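Local coordinates for protein PipY (Synechococcus elongatus, PDB 5NLC) that binds pyridoxal 5'-phosphate on a modified TIM barrel of fold type III and is probably involved in homeostasis of this vitamin B6 cofactor, at residues Ala131-Arg134 with Ala135-Gln139; Val153-Pro156 with Leu157-Ala161; Pro138-Ser141 with Gln142-Gln145; Pro199-Ala203 with Glu204-Trp208. All blocks are in the same frame, centred on the assembly; numbering follows the deposited sequence.

Contact 1 of 4, residues Ala131-Arg134 with Ala135-Gln139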
ATOM      1  N   ALA A 131      -4.973 -19.625   0.194  1.00 22.71           N
ATOM      2  CA  ALA A 131      -4.612 -20.890  -0.512  1.00 23.55           C
ATOM      3  C   ALA A 131      -4.222 -20.673  -1.977  1.00 22.85           C
ATOM      4  O   ALA A 131      -3.212 -21.223  -2.509  1.00 20.88           O
ATOM      5  CB  ALA A 131      -5.778 -21.879  -0.424  1.00 24.47           C
ATOM      6  N   ASP A 132      -5.011 -19.818  -2.641  1.00 23.41           N
ATOM      7  CA  ASP A 132      -4.708 -19.435  -4.018  1.00 24.29           C
ATOM      8  C   ASP A 132      -3.373 -18.691  -4.074  1.00 22.03           C
ATOM      9  O   ASP A 132      -2.557 -18.976  -4.934  1.00 21.03           O
ATOM     10  CB  ASP A 132      -5.871 -18.610  -4.644  1.00 26.60           C
ATOM     11  CG  ASP A 132      -5.694 -18.323  -6.163  1.00 31.48           C
ATOM     12  OD1 ASP A 132      -5.162 -19.176  -6.972  1.00 34.07           O
ATOM     13  OD2 ASP A 132      -6.135 -17.190  -6.572  1.00 35.22           O
ATOM     14  N   LEU A 133      -3.154 -17.744  -3.164  1.00 20.77           N
ATOM     15  CA  LEU A 133      -1.875 -17.023  -3.143  1.00 21.00           C
ATOM     16  C   LEU A 133      -0.698 -18.000  -2.970  1.00 20.68           C
ATOM     17  O   LEU A 133       0.251 -17.951  -3.705  1.00 19.65           O
ATOM     18  CB  LEU A 133      -1.817 -15.954  -2.038  1.00 21.60           C
ATOM     19  CG  LEU A 133      -0.518 -15.141  -1.925  1.00 21.80           C
ATOM     20  CD1 LEU A 133      -0.011 -14.561  -3.256  1.00 22.84           C
ATOM     21  CD2 LEU A 133      -0.726 -14.068  -0.849  1.00 22.99           C
ATOM     22  N   ARG A 134      -0.801 -18.936  -2.053  1.00 20.64           N
ATOM     23  CA  ARG A 134       0.305 -19.887  -1.859  1.00 21.53           C
ATOM     24  C   ARG A 134       0.524 -20.745  -3.117  1.00 21.28           C
ATOM     25  O   ARG A 134       1.643 -20.999  -3.527  1.00 20.39           O
ATOM     26  CB  ARG A 134       0.001 -20.804  -0.665  1.00 24.12           C
ATOM     27  CG  ARG A 134       1.151 -21.738  -0.307  1.00 25.60           C
ATOM     28  CD  ARG A 134       0.676 -22.762   0.750  1.00 28.22           C
ATOM     29  NE  ARG A 134       0.582 -22.180   2.087  1.00 29.01           N
ATOM     30  CZ  ARG A 134       1.630 -22.090   2.949  1.00 32.97           C
ATOM     31  NH1 ARG A 134       2.865 -22.505   2.613  1.00 33.87           N
ATOM     32  NH2 ARG A 134       1.462 -21.585   4.173  1.00 31.80           N
ATOM     33  N   ALA A 135      -0.559 -21.176  -3.747  1.00 21.39           N
ATOM     34  CA  ALA A 135      -0.467 -21.983  -4.937  1.00 22.15           C
ATOM     35  C   ALA A 135       0.130 -21.267  -6.114  1.00 22.00           C
ATOM     36  O   ALA A 135       0.702 -21.909  -7.005  1.00 21.30           O
ATOM     37  CB  ALA A 135      -1.827 -22.524  -5.343  1.00 22.49           C
ATOM     38  N   GLU A 136      -0.036 -19.951  -6.166  1.00 21.82           N
ATOM     39  CA  GLU A 136       0.437 -19.163  -7.304  1.00 23.38           C
ATOM     40  C   GLU A 136       1.795 -18.565  -7.097  1.00 22.36           C
ATOM     41  O   GLU A 136       2.336 -17.903  -7.964  1.00 21.91           O
ATOM     42  CB  GLU A 136      -0.607 -18.075  -7.597  1.00 25.25           C
ATOM     43  CG  GLU A 136      -1.887 -18.636  -8.237  1.00 28.52           C
ATOM     44  CD  GLU A 136      -1.644 -19.750  -9.316  1.00 33.69           C
ATOM     45  OE1 GLU A 136      -0.824 -19.594 -10.250  1.00 34.72           O
ATOM     46  OE2 GLU A 136      -2.247 -20.858  -9.186  1.00 41.39           O
ATOM     47  N   LEU A 137       2.370 -18.781  -5.920  1.00 22.23           N
ATOM     48  CA  LEU A 137       3.679 -18.244  -5.638  1.00 22.24           C
ATOM     49  C   LEU A 137       4.812 -18.546  -6.678  1.00 21.29           C
ATOM     50  O   LEU A 137       5.598 -17.657  -6.971  1.00 20.55           O
ATOM     51  CB  LEU A 137       4.094 -18.715  -4.250  1.00 24.73           C
ATOM     52  CG  LEU A 137       4.610 -17.790  -3.219  1.00 25.86           C
ATOM     53  CD1 LEU A 137       3.864 -16.498  -3.114  1.00 26.36           C
ATOM     54  CD2 LEU A 137       4.750 -18.628  -1.950  1.00 26.07           C
ATOM     55  N   PRO A 138       4.846 -19.747  -7.249  1.00 21.14           N
ATOM     56  CA  PRO A 138       5.857 -20.003  -8.243  1.00 21.74           C
ATOM     57  C   PRO A 138       5.703 -19.136  -9.474  1.00 21.53           C
ATOM     58  O   PRO A 138       6.697 -18.694 -10.030  1.00 22.54           O
ATOM     59  CB  PRO A 138       5.665 -21.478  -8.599  1.00 22.13           C
ATOM     60  CG  PRO A 138       5.013 -22.053  -7.412  1.00 22.18           C
ATOM     61  CD  PRO A 138       4.106 -20.978  -6.905  1.00 21.18           C
ATOM     62  N   GLN A 139       4.460 -18.905  -9.894  1.00 20.92           N
ATOM     63  CA  GLN A 139       4.217 -18.087 -11.056  1.00 20.99           C
ATOM     64  C   GLN A 139       4.424 -16.600 -10.738  1.00 19.60           C
ATOM     65  O   GLN A 139       4.974 -15.839 -11.555  1.00 18.71           O
ATOM     66  CB  GLN A 139       2.810 -18.319 -11.580  1.00 22.08           C
ATOM     67  CG  GLN A 139       2.677 -19.646 -12.323  1.00 25.18           C
ATOM     68  CD  GLN A 139       2.664 -20.839 -11.424  1.00 26.70           C
ATOM     69  OE1 GLN A 139       2.024 -20.797 -10.339  1.00 29.22           O
ATOM     70  NE2 GLN A 139       3.370 -21.945 -11.847  1.00 27.08           N
TER
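Ala135 N donates to Ala131 O over 2.9 Å, an ordinary alpha-helical bond and the shortest hydrogen bond between 131-134 and 135-139. One residue on, the helix begins to tighten. Glu136 N is shared between two carbonyls: Asp132 O takes the i-to-i-4 bond at 3.0 Å with an N-H...O angle of 135°, while a weak i-to-i-3 bond reaches Leu133 O at 3.2 Å. Leu137 N then makes a weak bond to Arg134 O, again three residues back. The next residue is Pro138, whose ring nitrogen carries no hydrogen, so the helix is kinked here; Pro138 CD comes up to Arg134 O instead of a donor.

On the outer side, Asp132 and Glu136 stand one turn apart. Asp132 CG lies anti to its own nitrogen (chi1 -173°), which swings the carboxylate along the helix toward Glu136, where OD1 meets the methylene CG at 3.6 Å. The two carboxylates are turned 52° against each other, with Asp132 OD1 and Glu136 OE2 4.0 Å apart. On the inner side, Leu133 and Leu137 meet through their CD1 methyls at 4.3 Å, and both rest on Leu178 of helix 161-181. Leu133 and Glu136 also touch Trp128.

This is the amphipathic middle of helix 130-141, the helical link of the beta-alpha-beta unit between strands 112-116 and 147-152. The close pair of acids probably disfavours full ionisation of both at once, while Asp129, which accepts from Asp132 N, lends a further carboxylate to this first turn.

Contact 2 of 4, residues Val153-Pro156 with Leu157-Ala161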
ATOM      1  N   VAL A 153      -2.950  -6.032   4.222  1.00 19.34           N
ATOM      2  CA  VAL A 153      -4.115  -6.566   4.909  1.00 20.07           C
ATOM      3  C   VAL A 153      -4.978  -5.434   5.453  1.00 20.45           C
ATOM      4  O   VAL A 153      -4.434  -4.522   6.096  1.00 19.61           O
ATOM      5  CB  VAL A 153      -3.599  -7.474   6.030  1.00 20.91           C
ATOM      6  CG1 VAL A 153      -4.661  -7.833   6.968  1.00 22.13           C
ATOM      7  CG2 VAL A 153      -3.059  -8.745   5.405  1.00 20.32           C
ATOM      8  N   ILE A 154      -6.283  -5.448   5.145  1.00 21.81           N
ATOM      9  CA  ILE A 154      -7.196  -4.413   5.579  1.00 22.47           C
ATOM     10  C   ILE A 154      -8.259  -5.115   6.413  1.00 22.36           C
ATOM     11  O   ILE A 154      -8.888  -6.079   5.948  1.00 22.26           O
ATOM     12  CB  ILE A 154      -7.886  -3.701   4.398  1.00 25.39           C
ATOM     13  CG1 ILE A 154      -6.826  -3.220   3.371  1.00 26.41           C
ATOM     14  CG2 ILE A 154      -8.858  -2.672   4.934  1.00 25.84           C
ATOM     15  CD1 ILE A 154      -7.436  -2.527   2.174  1.00 29.46           C
ATOM     16  N   ALA A 155      -8.460  -4.643   7.632  1.00 20.65           N
ATOM     17  CA  ALA A 155      -9.472  -5.260   8.494  1.00 21.17           C
ATOM     18  C   ALA A 155     -10.858  -4.927   7.967  1.00 23.43           C
ATOM     19  O   ALA A 155     -11.066  -3.793   7.476  1.00 23.52           O
ATOM     20  CB  ALA A 155      -9.310  -4.744   9.912  1.00 21.08           C
ATOM     21  N   PRO A 156     -11.810  -5.897   7.978  1.00 24.46           N
ATOM     22  CA  PRO A 156     -13.184  -5.624   7.658  1.00 26.50           C
ATOM     23  C   PRO A 156     -13.723  -4.505   8.513  1.00 27.61           C
ATOM     24  O   PRO A 156     -13.284  -4.354   9.670  1.00 25.29           O
ATOM     25  CB  PRO A 156     -13.889  -6.936   8.011  1.00 27.59           C
ATOM     26  CG  PRO A 156     -12.854  -7.983   7.710  1.00 26.41           C
ATOM     27  CD  PRO A 156     -11.566  -7.340   8.137  1.00 24.66           C
ATOM     28  N   LEU A 157     -14.650  -3.705   7.962  1.00 29.92           N
ATOM     29  CA  LEU A 157     -15.176  -2.588   8.768  1.00 32.64           C
ATOM     30  C   LEU A 157     -15.906  -3.220   9.939  1.00 32.37           C
ATOM     31  O   LEU A 157     -16.548  -4.291   9.785  1.00 32.57           O
ATOM     32  CB  LEU A 157     -16.080  -1.646   7.957  1.00 37.12           C
ATOM     33  CG  LEU A 157     -15.446  -1.037   6.686  1.00 40.38           C
ATOM     34  CD1 LEU A 157     -16.448  -0.139   5.929  1.00 43.16           C
ATOM     35  CD2 LEU A 157     -14.147  -0.293   6.992  1.00 40.23           C
ATOM     36  N   GLY A 158     -15.734  -2.629  11.117  1.00 30.48           N
ATOM     37  CA  GLY A 158     -16.438  -3.088  12.306  1.00 30.57           C
ATOM     38  C   GLY A 158     -15.776  -4.241  13.055  1.00 29.11           C
ATOM     39  O   GLY A 158     -16.277  -4.646  14.088  1.00 29.10           O
ATOM     40  N   LEU A 159     -14.659  -4.766  12.561  1.00 26.02           N
ATOM     41  CA  LEU A 159     -13.845  -5.717  13.327  1.00 24.30           C
ATOM     42  C   LEU A 159     -13.480  -5.133  14.741  1.00 22.52           C
ATOM     43  O   LEU A 159     -13.148  -3.948  14.880  1.00 22.34           O
ATOM     44  CB  LEU A 159     -12.548  -5.988  12.538  1.00 24.42           C
ATOM     45  CG  LEU A 159     -12.004  -7.386  12.640  1.00 25.25           C
ATOM     46  CD1 LEU A 159     -13.007  -8.398  12.114  1.00 26.52           C
ATOM     47  CD2 LEU A 159     -10.653  -7.499  11.975  1.00 24.48           C
ATOM     48  N   THR A 160     -13.523  -5.952  15.776  1.00 22.27           N
ATOM     49  CA  THR A 160     -13.084  -5.491  17.117  1.00 21.24           C
ATOM     50  C   THR A 160     -11.584  -5.194  17.164  1.00 19.47           C
ATOM     51  O   THR A 160     -10.837  -5.631  16.337  1.00 18.84           O
ATOM     52  CB  THR A 160     -13.440  -6.488  18.221  1.00 22.86           C
ATOM     53  OG1 THR A 160     -12.599  -7.651  18.153  1.00 22.60           O
ATOM     54  CG2 THR A 160     -14.936  -6.869  18.112  1.00 24.53           C
ATOM     55  N   ALA A 161     -11.142  -4.414  18.149  1.00 18.82           N
ATOM     56  CA  ALA A 161      -9.728  -4.162  18.358  1.00 18.06           C
ATOM     57  C   ALA A 161      -8.994  -5.497  18.545  1.00 17.81           C
ATOM     58  O   ALA A 161      -7.956  -5.717  17.937  1.00 17.16           O
ATOM     59  CB  ALA A 161      -9.492  -3.194  19.569  1.00 18.61           C
TER
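The ring of Pro156 meets Leu159 at its CD corner, where Leu159 CD2 approaches to 3.9 Å. The two residues are the first and last of a type II beta turn, Pro156 to Leu159, in the loop that leads from strand 147-152 to helix 161-181. Leu159 N closes the turn with a fairly straight bond to Pro156 O (3.2 Å, N-H...O 164°), reaching that oxygen from above the carbonyl plane. Leu157 is at the second position of the turn, and Gly158 takes the third with a positive phi of 85°, a conformation that favours glycine.

Closing the turn folds Leu159 back over the chain that precedes it. The same CD2 methyl touches both Pro156 CD and the methyl of Ala155, and Leu120 and Thr164 also touch Leu159.

Such loops at the C-terminal ends of barrel strands border the cofactor site in this fold; Ala155 lies about 7 Å, side chain to side chain, from Arg210, which binds pyridoxal 5'-phosphate in the cofactor-bound protein; this model lacks the cofactor. Past the turn, Thr160 is the N-cap of helix 161-181, its OG1 accepting from Glu163 N. The tightest apolar touch is Ala155 CB to Leu159 CD2, 3.7 Å.

Contact 3 of 4, residues Pro138-Ser141 with Gln142-Gln145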
ATOM      1  N   PRO A 138       4.846 -19.747  -7.249  1.00 21.14           N
ATOM      2  CA  PRO A 138       5.857 -20.003  -8.243  1.00 21.74           C
ATOM      3  C   PRO A 138       5.703 -19.136  -9.474  1.00 21.53           C
ATOM      4  O   PRO A 138       6.697 -18.694 -10.030  1.00 22.54           O
ATOM      5  CB  PRO A 138       5.665 -21.478  -8.599  1.00 22.13           C
ATOM      6  CG  PRO A 138       5.013 -22.053  -7.412  1.00 22.18           C
ATOM      7  CD  PRO A 138       4.106 -20.978  -6.905  1.00 21.18           C
ATOM      8  N   GLN A 139       4.460 -18.905  -9.894  1.00 20.92           N
ATOM      9  CA  GLN A 139       4.217 -18.087 -11.056  1.00 20.99           C
ATOM     10  C   GLN A 139       4.424 -16.600 -10.738  1.00 19.60           C
ATOM     11  O   GLN A 139       4.974 -15.839 -11.555  1.00 18.71           O
ATOM     12  CB  GLN A 139       2.810 -18.319 -11.580  1.00 22.08           C
ATOM     13  CG  GLN A 139       2.677 -19.646 -12.323  1.00 25.18           C
ATOM     14  CD  GLN A 139       2.664 -20.839 -11.424  1.00 26.70           C
ATOM     15  OE1 GLN A 139       2.024 -20.797 -10.339  1.00 29.22           O
ATOM     16  NE2 GLN A 139       3.370 -21.945 -11.847  1.00 27.08           N
ATOM     17  N   LEU A 140       4.021 -16.187  -9.527  1.00 18.78           N
ATOM     18  CA  LEU A 140       4.329 -14.817  -9.102  1.00 18.74           C
ATOM     19  C   LEU A 140       5.816 -14.513  -9.096  1.00 18.97           C
ATOM     20  O   LEU A 140       6.248 -13.427  -9.509  1.00 17.93           O
ATOM     21  CB  LEU A 140       3.757 -14.546  -7.722  1.00 17.90           C
ATOM     22  CG  LEU A 140       2.241 -14.460  -7.721  1.00 17.67           C
ATOM     23  CD1 LEU A 140       1.711 -14.652  -6.316  1.00 18.10           C
ATOM     24  CD2 LEU A 140       1.755 -13.135  -8.276  1.00 17.60           C
ATOM     25  N   SER A 141       6.585 -15.457  -8.610  1.00 20.08           N
ATOM     26  CA  SER A 141       8.032 -15.378  -8.602  1.00 21.89           C
ATOM     27  C   SER A 141       8.684 -15.244  -9.968  1.00 23.38           C
ATOM     28  O   SER A 141       9.758 -14.675 -10.061  1.00 24.38           O
ATOM     29  CB  SER A 141       8.622 -16.617  -7.889  1.00 23.85           C
ATOM     30  OG  SER A 141       8.251 -16.532  -6.522  1.00 25.93           O
ATOM     31  N   GLN A 142       8.010 -15.688 -11.015  1.00 23.74           N
ATOM     32  CA  GLN A 142       8.520 -15.535 -12.379  1.00 25.93           C
ATOM     33  C   GLN A 142       8.104 -14.306 -13.133  1.00 24.35           C
ATOM     34  O   GLN A 142       8.489 -14.144 -14.292  1.00 25.17           O
ATOM     35  CB  GLN A 142       8.143 -16.786 -13.163  1.00 27.74           C
ATOM     36  CG  GLN A 142       8.858 -17.964 -12.518  1.00 30.68           C
ATOM     37  CD  GLN A 142       8.350 -19.315 -12.977  1.00 34.80           C
ATOM     38  OE1 GLN A 142       7.253 -19.443 -13.549  1.00 37.97           O
ATOM     39  NE2 GLN A 142       9.156 -20.359 -12.712  1.00 38.54           N
ATOM     40  N   LEU A 143       7.249 -13.475 -12.541  1.00 22.49           N
ATOM     41  CA  LEU A 143       6.903 -12.204 -13.141  1.00 22.87           C
ATOM     42  C   LEU A 143       8.164 -11.329 -13.113  1.00 23.76           C
ATOM     43  O   LEU A 143       8.753 -11.118 -12.057  1.00 25.67           O
ATOM     44  CB  LEU A 143       5.719 -11.567 -12.405  1.00 21.86           C
ATOM     45  CG  LEU A 143       4.383 -12.285 -12.534  1.00 22.04           C
ATOM     46  CD1 LEU A 143       3.335 -11.596 -11.661  1.00 22.31           C
ATOM     47  CD2 LEU A 143       3.867 -12.429 -13.964  1.00 22.39           C
ATOM     48  N   GLN A 144       8.641 -10.909 -14.269  1.00 23.48           N
ATOM     49  CA  GLN A 144       9.952 -10.248 -14.355  1.00 24.76           C
ATOM     50  C   GLN A 144       9.913  -8.746 -14.330  1.00 23.00           C
ATOM     51  O   GLN A 144      10.960  -8.129 -14.150  1.00 23.20           O
ATOM     52  CB  GLN A 144      10.609 -10.624 -15.692  1.00 27.93           C
ATOM     53  CG  GLN A 144      10.742 -12.106 -15.894  1.00 30.86           C
ATOM     54  CD  GLN A 144      11.730 -12.718 -14.928  1.00 35.83           C
ATOM     55  OE1 GLN A 144      12.940 -12.460 -15.015  1.00 42.85           O
ATOM     56  NE2 GLN A 144      11.230 -13.535 -13.992  1.00 38.99           N
ATOM     57  N   GLN A 145       8.747  -8.155 -14.552  1.00 20.50           N
ATOM     58  CA  GLN A 145       8.634  -6.709 -14.762  1.00 20.93           C
ATOM     59  C   GLN A 145       7.992  -5.951 -13.594  1.00 20.78           C
ATOM     60  O   GLN A 145       7.642  -4.772 -13.769  1.00 23.82           O
ATOM     61  CB  GLN A 145       7.741  -6.424 -15.948  1.00 21.53           C
ATOM     62  CG  GLN A 145       7.911  -7.326 -17.146  1.00 22.62           C
ATOM     63  CD  GLN A 145       9.268  -7.175 -17.758  1.00 23.77           C
ATOM     64  OE1 GLN A 145       9.918  -6.142 -17.605  1.00 27.51           O
ATOM     65  NE2 GLN A 145       9.681  -8.158 -18.463  1.00 24.15           N
TER
HETATM   66  O   HOH W   1       8.340 -11.608  -9.422  1.00 21.09           O
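Leu140 O is gripped by Leu143 N, which donates to it at 3.2 Å, and has a water beside it as well. This water lies 2.8 Å from Leu140 O and 2.7 Å from Leu143 O, linking the two, and can donate to either, though other acceptors compete for its protons. Leu143 N makes its bond three residues back and comes in well above the carbonyl plane (65° out of it), as in a tight 3-10-like turn. Gln142 N behaves alike: its main bond goes to Gln139 O at 3.1 Å, and a weak one remains to Pro138 O.

The side chain of Gln142 is drawn back along the helix. With CG beside its own nitrogen (chi1 -64°) and the chain extended beyond, CG and CD both lie 3.4 Å from Pro138 O. The backbone carbonyl of Gln142 is taken by Gln144, whose NE2 donates to Gln142 O at 2.8 Å in a nearly linear bond (167°), with the acceptor close to the Gln144 amide plane. This local clasp spans the first residues of the loop. Near the end of the helix, Ser141 OG is hydrogen-bonded to Leu137 O, one turn back.

On the inner side Leu140 and Leu143 run side by side, CD2 to CD1 at 4.0 Å. Both face helix 94-107, Leu140 against Trp94 and Leu143 against Asp101. Asp101 also accepts from Gln145 N, so the loop from helix 130-141 to strand 147-152 is tied to the neighbouring helix just before the strand begins.

Contact 4 of 4, residues Pro199-Ala203 with Glu204-Trp208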
ATOM      1  N   PRO A 199      -1.874   1.994  15.359  1.00 17.17           N
ATOM      2  CA  PRO A 199      -1.015   1.566  16.497  1.00 17.64           C
ATOM      3  C   PRO A 199      -0.997   0.026  16.665  1.00 17.43           C
ATOM      4  O   PRO A 199       0.034  -0.551  16.991  1.00 17.82           O
ATOM      5  CB  PRO A 199      -1.632   2.298  17.692  1.00 18.86           C
ATOM      6  CG  PRO A 199      -2.317   3.506  17.075  1.00 18.97           C
ATOM      7  CD  PRO A 199      -2.869   2.996  15.777  1.00 18.35           C
ATOM      8  N   LEU A 200      -2.111  -0.651  16.412  1.00 17.38           N
ATOM      9  CA  LEU A 200      -2.143  -2.127  16.508  1.00 17.54           C
ATOM     10  C   LEU A 200      -1.248  -2.711  15.408  1.00 17.37           C
ATOM     11  O   LEU A 200      -0.519  -3.711  15.631  1.00 17.58           O
ATOM     12  CB  LEU A 200      -3.532  -2.680  16.355  1.00 17.47           C
ATOM     13  CG  LEU A 200      -4.563  -2.231  17.387  1.00 18.54           C
ATOM     14  CD1 LEU A 200      -5.918  -2.841  17.041  1.00 18.74           C
ATOM     15  CD2 LEU A 200      -4.165  -2.555  18.788  1.00 19.55           C
ATOM     16  N   ALA A 201      -1.282  -2.064  14.235  1.00 17.06           N
ATOM     17  CA  ALA A 201      -0.515  -2.541  13.073  1.00 16.34           C
ATOM     18  C   ALA A 201       0.967  -2.428  13.331  1.00 16.77           C
ATOM     19  O   ALA A 201       1.710  -3.400  13.122  1.00 16.69           O
ATOM     20  CB  ALA A 201      -0.913  -1.756  11.850  1.00 16.87           C
ATOM     21  N   VAL A 202       1.402  -1.286  13.855  1.00 17.07           N
ATOM     22  CA  VAL A 202       2.795  -1.049  14.151  1.00 17.67           C
ATOM     23  C   VAL A 202       3.296  -2.078  15.173  1.00 18.52           C
ATOM     24  O   VAL A 202       4.363  -2.662  14.988  1.00 17.93           O
ATOM     25  CB  VAL A 202       3.025   0.377  14.654  1.00 18.92           C
ATOM     26  CG1 VAL A 202       4.402   0.555  15.282  1.00 20.09           C
ATOM     27  CG2 VAL A 202       2.751   1.388  13.580  1.00 18.85           C
ATOM     28  N   ALA A 203       2.512  -2.339  16.224  1.00 18.71           N
ATOM     29  CA  ALA A 203       2.949  -3.301  17.239  1.00 19.39           C
ATOM     30  C   ALA A 203       3.064  -4.715  16.627  1.00 19.23           C
ATOM     31  O   ALA A 203       3.780  -5.528  17.161  1.00 19.56           O
ATOM     32  CB  ALA A 203       1.969  -3.319  18.425  1.00 19.55           C
ATOM     33  N   GLU A 204       2.340  -5.010  15.541  1.00 18.61           N
ATOM     34  CA  GLU A 204       2.427  -6.298  14.907  1.00 19.08           C
ATOM     35  C   GLU A 204       3.330  -6.328  13.666  1.00 18.39           C
ATOM     36  O   GLU A 204       3.330  -7.327  12.937  1.00 19.04           O
ATOM     37  CB  GLU A 204       1.068  -6.817  14.563  1.00 19.86           C
ATOM     38  CG  GLU A 204       0.136  -6.985  15.729  1.00 22.39           C
ATOM     39  CD  GLU A 204       0.621  -7.943  16.792  1.00 24.45           C
ATOM     40  OE1 GLU A 204       1.367  -8.874  16.456  1.00 25.80           O
ATOM     41  OE2 GLU A 204       0.289  -7.707  17.976  1.00 27.04           O
ATOM     42  N   GLY A 205       4.120  -5.290  13.469  1.00 17.40           N
ATOM     43  CA  GLY A 205       5.234  -5.336  12.528  1.00 17.86           C
ATOM     44  C   GLY A 205       4.943  -4.666  11.191  1.00 17.20           C
ATOM     45  O   GLY A 205       5.670  -4.910  10.221  1.00 17.28           O
ATOM     46  N   ALA A 206       3.886  -3.835  11.098  1.00 16.65           N
ATOM     47  CA  ALA A 206       3.642  -3.039   9.841  1.00 16.39           C
ATOM     48  C   ALA A 206       4.869  -2.272   9.420  1.00 17.05           C
ATOM     49  O   ALA A 206       5.591  -1.693  10.263  1.00 17.33           O
ATOM     50  CB  ALA A 206       2.500  -2.027  10.005  1.00 16.21           C
ATOM     51  N   THR A 207       5.111  -2.226   8.146  1.00 16.55           N
ATOM     52  CA  THR A 207       6.134  -1.344   7.614  1.00 17.74           C
ATOM     53  C   THR A 207       5.567  -0.117   6.874  1.00 18.57           C
ATOM     54  O   THR A 207       6.307   0.840   6.650  1.00 20.74           O
ATOM     55  CB  THR A 207       7.089  -2.100   6.700  1.00 18.99           C
ATOM     56  OG1 THR A 207       6.373  -2.624   5.575  1.00 18.54           O
ATOM     57  CG2 THR A 207       7.851  -3.275   7.504  1.00 19.72           C
ATOM     58  N   TRP A 208       4.326  -0.166   6.416  1.00 17.76           N
ATOM     59  CA  TRP A 208       3.691   0.960   5.751  1.00 18.32           C
ATOM     60  C   TRP A 208       2.371   1.171   6.456  1.00 17.40           C
ATOM     61  O   TRP A 208       1.588   0.240   6.462  1.00 17.84           O
ATOM     62  CB  TRP A 208       3.347   0.640   4.289  1.00 18.69           C
ATOM     63  CG  TRP A 208       4.472   0.528   3.337  1.00 20.12           C
ATOM     64  CD1 TRP A 208       4.820  -0.605   2.665  1.00 21.96           C
ATOM     65  CD2 TRP A 208       5.294   1.589   2.782  1.00 20.76           C
ATOM     66  NE1 TRP A 208       5.802  -0.325   1.735  1.00 23.80           N
ATOM     67  CE2 TRP A 208       6.156   0.998   1.826  1.00 22.44           C
ATOM     68  CE3 TRP A 208       5.407   2.947   3.011  1.00 21.45           C
ATOM     69  CZ2 TRP A 208       7.130   1.735   1.138  1.00 23.43           C
ATOM     70  CZ3 TRP A 208       6.368   3.708   2.285  1.00 21.37           C
ATOM     71  CH2 TRP A 208       7.231   3.092   1.406  1.00 22.87           C
TER
HETATM   72  O   HOH W   2      -1.480  -5.009  17.954  1.00 33.35           O
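A Schellman motif ends helix 198-203 here and turns the chain into the last barrel strand, 208-211. Its two defining bonds are Ala206 N to Ala201 O (3.0 Å, N-H...O 167°) and, within that span, Gly205 N to Val202 O, also 3.0 Å. Gly205 is the C-prime residue. Its phi of 101° reverses the chain, a conformation suited to glycine.

The apolar touch that often accompanies this motif is made by two methyls, Ala201 CB and Ala206 CB, 3.9 Å apart. Ala206 CB also lies 3.5 Å from Ala201 O, covering the helix end, where Glu204 N is split between weak bonds to Leu200 O and Ala201 O. Glu204 curls back over the last turn, its chain bent at chi2 (-60°), with CG 3.3 Å from Leu200 O. A water donates to both Leu200 O and Glu204 OE2, while OE1 forms a salt bridge with Arg172.

That salt bridge, with Phe168 touching both Ala201 and Glu204, holds the helix end to helix 161-181. Met192, following strand 189-191, covers the two alanine methyls, and Trp208 then enters the barrel between strands 20-24 and 189-191.

Contacts 1 and 3 are successive parts of helix 130-141, sharing Pro138 and Gln139: the first holds its kinked middle, the second its passage into the loop. They touch through Leu133 CD1 and Leu140 CD1, 3.5 Å apart, and lie far from the known ligand sites. Contacts 2 and 4 lie nearer the cofactor site, contact 2 after the C-terminal end of one strand and contact 4 before the start of another. Their centres are about 14 Å apart, and Ala161 O meets Leu200 CD1 at 3.6 Å. Ala155 and Ala201 each lie about 7 Å, side chain to side chain, from Arg210, which binds the cofactor when present. Helix 161-181, begun at contact 2, also packs against contacts 1 and 4.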